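Local structure of MutT/nudix family protein (Shewanella oneidensis, 3GZ5) at residues I87-T92 against V107-L112; L23-V28 against E69-R74. The protein probably acts as a transcriptional regulator of NAD metabolism that responds to ADP-ribose, joining a Nudix domain to a winged-helix DNA-binding domain. One frame throughout, in Å; residues are numbered along the deposited sequence.

Interaction 1 of 2, residues I87-T92 against V107-L112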
loop_
_atom_site.group_PDB
_atom_site.type_symbol
_atom_site.label_atom_id
_atom_site.label_comp_id
_atom_site.label_asym_id
_atom_site.label_seq_id
_atom_site.Cartn_x
_atom_site.Cartn_y
_atom_site.Cartn_z
ATOM N N ILE B 87 8.891 9.758 0.010
ATOM C CA ILE B 87 7.799 9.515 0.951
ATOM C C ILE B 87 6.692 8.735 0.270
ATOM O O ILE B 87 6.362 8.995 -0.877
ATOM C CB ILE B 87 7.288 10.856 1.622
ATOM C CG1 ILE B 87 6.382 10.545 2.808
ATOM C CG2 ILE B 87 6.582 11.783 0.593
ATOM C CD1 ILE B 87 6.490 11.554 3.916
ATOM N N GLU B 88 6.141 7.755 0.974
ATOM C CA GLU B 88 5.098 6.902 0.452
ATOM C C GLU B 88 4.231 6.431 1.605
ATOM O O GLU B 88 4.742 6.032 2.667
ATOM C CB GLU B 88 5.723 5.670 -0.241
ATOM C CG GLU B 88 4.693 4.651 -0.749
ATOM C CD GLU B 88 5.321 3.354 -1.245
ATOM O OE1 GLU B 88 4.873 2.831 -2.292
ATOM O OE2 GLU B 88 6.252 2.840 -0.579
ATOM N N GLN B 89 2.920 6.450 1.399
ATOM C CA GLN B 89 1.991 5.931 2.389
ATOM C C GLN B 89 2.237 4.437 2.642
ATOM O O GLN B 89 2.356 3.641 1.699
ATOM C CB GLN B 89 0.556 6.176 1.902
ATOM C CG GLN B 89 -0.452 6.471 2.988
ATOM C CD GLN B 89 -1.822 6.784 2.429
ATOM O OE1 GLN B 89 -2.206 7.956 2.283
ATOM N NE2 GLN B 89 -2.565 5.751 2.123
ATOM N N LEU B 90 2.342 4.061 3.913
ATOM C CA LEU B 90 2.511 2.678 4.329
ATOM C C LEU B 90 1.161 1.956 4.542
ATOM O O LEU B 90 0.844 0.957 3.890
ATOM C CB LEU B 90 3.351 2.635 5.615
ATOM C CG LEU B 90 3.689 1.252 6.197
ATOM C CD1 LEU B 90 4.511 0.408 5.224
ATOM C CD2 LEU B 90 4.358 1.329 7.589
ATOM N N CYS B 91 0.373 2.473 5.482
ATOM C CA CYS B 91 -0.837 1.823 5.908
ATOM C C CYS B 91 -1.616 2.822 6.776
ATOM O O CYS B 91 -1.084 3.870 7.177
ATOM C CB CYS B 91 -0.526 0.532 6.688
ATOM S SG CYS B 91 0.418 0.841 8.201
ATOM N N THR B 92 -2.889 2.516 6.996
ATOM C CA THR B 92 -3.750 3.287 7.886
ATOM C C THR B 92 -4.195 2.282 8.917
ATOM O O THR B 92 -4.746 1.245 8.571
ATOM C CB THR B 92 -4.943 3.904 7.112
ATOM O OG1 THR B 92 -4.423 4.898 6.225
ATOM C CG2 THR B 92 -5.954 4.569 8.038
ATOM N N VAL B 107 -2.854 7.447 9.820
ATOM C CA VAL B 107 -2.359 7.241 8.471
ATOM C C VAL B 107 -0.820 7.274 8.520
ATOM O O VAL B 107 -0.207 8.310 8.836
ATOM C CB VAL B 107 -2.939 8.279 7.496
ATOM C CG1 VAL B 107 -2.524 7.949 6.063
ATOM C CG2 VAL B 107 -4.492 8.369 7.653
ATOM N N CYS B 108 -0.215 6.119 8.263
ATOM C CA CYS B 108 1.228 5.940 8.401
ATOM C C CYS B 108 1.928 5.967 7.072
ATOM O O CYS B 108 1.468 5.343 6.120
ATOM C CB CYS B 108 1.587 4.637 9.145
ATOM S SG CYS B 108 3.351 4.679 9.735
ATOM N N TYR B 109 3.036 6.711 7.028
ATOM C CA TYR B 109 3.897 6.887 5.866
ATOM C C TYR B 109 5.273 6.295 6.156
ATOM O O TYR B 109 5.671 6.209 7.340
ATOM C CB TYR B 109 4.075 8.383 5.553
ATOM C CG TYR B 109 2.849 9.010 4.912
ATOM C CD1 TYR B 109 2.804 9.232 3.537
ATOM C CD2 TYR B 109 1.737 9.337 5.668
ATOM C CE1 TYR B 109 1.680 9.782 2.928
ATOM C CE2 TYR B 109 0.588 9.878 5.068
ATOM C CZ TYR B 109 0.577 10.102 3.705
ATOM O OH TYR B 109 -0.541 10.629 3.100
ATOM N N THR B 110 5.961 5.865 5.083
ATOM C CA THR B 110 7.401 5.604 5.113
ATOM C C THR B 110 8.126 6.729 4.407
ATOM O O THR B 110 7.677 7.210 3.362
ATOM C CB THR B 110 7.830 4.286 4.394
ATOM O OG1 THR B 110 7.077 3.193 4.902
ATOM C CG2 THR B 110 9.327 3.990 4.690
ATOM N N ALA B 111 9.249 7.147 4.972
ATOM C CA ALA B 111 10.079 8.105 4.299
ATOM C C ALA B 111 11.564 7.741 4.342
ATOM O O ALA B 111 12.012 6.968 5.205
ATOM C CB ALA B 111 9.823 9.552 4.859
ATOM N N LEU B 112 12.314 8.328 3.414
ATOM C CA LEU B 112 13.759 8.166 3.333
ATOM C C LEU B 112 14.440 9.499 3.075
ATOM O O LEU B 112 13.987 10.306 2.255
ATOM C CB LEU B 112 14.139 7.158 2.228
ATOM C CG LEU B 112 13.776 5.662 2.337
ATOM C CD1 LEU B 112 14.283 4.859 1.120
ATOM C CD2 LEU B 112 14.388 5.070 3.599
#
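C108 O is gripped by two backbone N-H groups in a row, L90 N at 2.7 Å and C91 N at 3.1 Å. Both donors are tilted from the carbonyl plane. L90 and C91 together sit across from C108, which makes a classic beta bulge, with L90 inserted between the Q89-Y109 and C91-C108 pairs. C108 N in turn bonds C91 O at 2.6 Å, completing the bulge. Beyond Q89, E88 and T110 exchange two backbone bonds, T110 N to E88 O at 2.7 Å. The Q89 chain lies across the Y109 ring. Q89 CG sits over one ring face, 4.0 Å from the centroid, in a CH-pi contact. I87 CG1 reaches CD1 of the same ring obliquely, and I87 CD1 meets A111 CB at 4.0 Å. CG1 gets there anti to the backbone N (chi1 -167°). At the far end T92 and V107 run alongside each other, and T92 OG1 rests on V107 CG1 at 3.6 Å. T92 OG1 also bonds T92 OG1 of the second subunit, at the dimer interface. E88 OE2 forms salt bridges with R155 and K159 of helix 145-162. The whole is a bulged antiparallel beta hairpin within the Nudix domain.

Interaction 2 of 2, residues L23-V28 against E69-R74; sequences LTVDAV and EQTVLR
V25 and V72 join a strand to a helix in the alpha/beta/alpha sandwich of the Nudix fold. Helix 68-80 lies against the mixed sheet here. The short axes of the two segments come within 8.1 Å at an angle of 58°, and no hydrogen bond links them. The contact is apolar.

V25 can be followed outward. Its CB lies 3.9 Å from T71 CG2. Beyond CB the chain forks. CG1 is anti to the backbone N (chi1 -176°) and runs to V72 CB, 3.6 Å away, with V72 CG2 a little farther. CG2 takes the other direction and meets the methyl T71 CG2 at 3.7 Å. V25 therefore spans two successive residues of the helix, one with each branch. Its side chain stands roughly perpendicular to that of V72 and meets that of T71 at a slant.

T71 has two different ends. Its methyl faces the strand, while OG1 bonds back to S67 O near the start of the helix. The CB of D26 points away from the helix, and OD1 hydrogen-bonds T106 OG1. Y109 of strand 104-112 packs on both V25 and V72 and extends this apolar layer. Further along the strand, V72 CG2 passes D26 O and ends on the methyl A27 CB at 3.6 Å.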
loop_
_atom_site.group_PDB
_atom_site.type_symbol
_atom_site.label_atom_id
_atom_site.label_comp_id
_atom_site.label_asym_id
_atom_site.label_seq_id
_atom_site.Cartn_x
_atom_site.Cartn_y
_atom_site.Cartn_z
ATOM N N LEU B 23 -7.658 11.311 14.792
ATOM C CA LEU B 23 -7.155 11.093 13.459
ATOM C C LEU B 23 -5.811 11.766 13.375
ATOM O O LEU B 23 -5.722 12.975 13.532
ATOM C CB LEU B 23 -8.125 11.681 12.431
ATOM C CG LEU B 23 -7.799 11.584 10.940
ATOM C CD1 LEU B 23 -7.649 10.125 10.490
ATOM C CD2 LEU B 23 -8.890 12.312 10.102
ATOM N N THR B 24 -4.763 10.970 13.168
ATOM C CA THR B 24 -3.413 11.498 13.057
ATOM C C THR B 24 -2.707 10.984 11.799
ATOM O O THR B 24 -3.190 10.075 11.107
ATOM C CB THR B 24 -2.560 11.183 14.303
ATOM O OG1 THR B 24 -2.447 9.760 14.464
ATOM C CG2 THR B 24 -3.172 11.821 15.601
ATOM N N VAL B 25 -1.574 11.588 11.487
ATOM C CA VAL B 25 -0.733 11.105 10.413
ATOM C C VAL B 25 0.624 10.842 11.087
ATOM O O VAL B 25 0.993 11.599 11.964
ATOM C CB VAL B 25 -0.676 12.159 9.232
ATOM C CG1 VAL B 25 0.115 11.640 8.074
ATOM C CG2 VAL B 25 -2.079 12.482 8.731
ATOM N N ASP B 26 1.318 9.752 10.734
ATOM C CA ASP B 26 2.657 9.440 11.275
ATOM C C ASP B 26 3.587 9.053 10.134
ATOM O O ASP B 26 3.144 8.702 9.062
ATOM C CB ASP B 26 2.624 8.268 12.280
ATOM C CG ASP B 26 2.002 8.654 13.624
ATOM O OD1 ASP B 26 1.293 7.841 14.223
ATOM O OD2 ASP B 26 2.198 9.793 14.080
ATOM N N ALA B 27 4.880 9.078 10.407
ATOM C CA ALA B 27 5.910 8.731 9.442
ATOM C C ALA B 27 7.032 7.987 10.141
ATOM O O ALA B 27 7.531 8.432 11.190
ATOM C CB ALA B 27 6.461 9.970 8.801
ATOM N N VAL B 28 7.387 6.840 9.559
ATOM C CA VAL B 28 8.650 6.160 9.817
ATOM C C VAL B 28 9.675 6.663 8.788
ATOM O O VAL B 28 9.651 6.280 7.613
ATOM C CB VAL B 28 8.506 4.630 9.777
ATOM C CG1 VAL B 28 9.764 3.980 10.292
ATOM C CG2 VAL B 28 7.301 4.168 10.632
ATOM N N GLU B 69 -0.458 14.129 2.403
ATOM C CA GLU B 69 0.975 14.272 2.163
ATOM C C GLU B 69 1.534 15.591 2.706
ATOM O O GLU B 69 2.620 15.614 3.307
ATOM C CB GLU B 69 1.335 14.095 0.676
ATOM C CG GLU B 69 2.832 13.995 0.430
ATOM C CD GLU B 69 3.195 13.959 -1.049
ATOM O OE1 GLU B 69 3.670 14.987 -1.573
ATOM O OE2 GLU B 69 3.001 12.905 -1.692
ATOM N N GLN B 70 0.825 16.695 2.484
ATOM C CA GLN B 70 1.267 17.978 3.055
ATOM C C GLN B 70 1.292 17.892 4.589
ATOM O O GLN B 70 2.214 18.354 5.231
ATOM C CB GLN B 70 0.407 19.126 2.542
ATOM C CG GLN B 70 0.562 19.314 1.031
ATOM C CD GLN B 70 -0.036 20.611 0.463
ATOM O OE1 GLN B 70 0.076 20.883 -0.748
ATOM N NE2 GLN B 70 -0.670 21.402 1.313
ATOM N N THR B 71 0.302 17.235 5.178
ATOM C CA THR B 71 0.322 16.995 6.611
ATOM C C THR B 71 1.613 16.284 7.079
ATOM O O THR B 71 2.296 16.786 7.955
ATOM C CB THR B 71 -0.919 16.227 7.059
ATOM O OG1 THR B 71 -2.093 16.970 6.654
ATOM C CG2 THR B 71 -0.892 16.031 8.589
ATOM N N VAL B 72 1.952 15.153 6.468
ATOM C CA VAL B 72 3.120 14.384 6.896
ATOM C C VAL B 72 4.469 15.068 6.586
ATOM O O VAL B 72 5.423 14.896 7.329
ATOM C CB VAL B 72 3.068 12.892 6.391
ATOM C CG1 VAL B 72 3.356 12.777 4.884
ATOM C CG2 VAL B 72 4.000 12.003 7.239
ATOM N N LEU B 73 4.529 15.865 5.527
ATOM C CA LEU B 73 5.756 16.586 5.168
ATOM C C LEU B 73 6.015 17.755 6.122
ATOM O O LEU B 73 7.177 18.040 6.481
ATOM C CB LEU B 73 5.701 17.091 3.720
ATOM C CG LEU B 73 5.678 16.041 2.602
ATOM C CD1 LEU B 73 5.490 16.683 1.242
ATOM C CD2 LEU B 73 6.932 15.175 2.623
ATOM N N ARG B 74 4.925 18.427 6.514
ATOM C CA ARG B 74 4.982 19.429 7.567
ATOM C C ARG B 74 5.441 18.803 8.869
ATOM O O ARG B 74 6.361 19.314 9.472
ATOM C CB ARG B 74 3.640 20.151 7.768
ATOM C CG ARG B 74 3.688 21.154 8.932
ATOM C CD ARG B 74 2.381 21.863 9.220
ATOM N NE ARG B 74 1.210 20.996 9.269
ATOM C CZ ARG B 74 0.738 20.394 10.361
ATOM N NH1 ARG B 74 -0.358 19.660 10.272
ATOM N NH2 ARG B 74 1.360 20.494 11.527
#

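How the interactions relate
Strand 22-33 is the first strand of the chain and supplies 23-28. The chain then runs through further strands to helix 68-80, where 69-74 packs back on 23-28. Interaction 2 thus closes a loop of 40 intervening residues. Strand 86-95 follows the helix, and the chain turns back as strand 104-112. Interaction 1 closes this hairpin, with 14 residues between its segments. The two contacts are in series and neither nest nor cross. They meet in space, with centres about 8 Å apart. Strand 104-112 runs parallel to strand 22-33 and is backbone-bonded to it, for example D26 N to V107 O. I87 CD1 packs on V72 CG1, so hairpin, first strand and helix share one core.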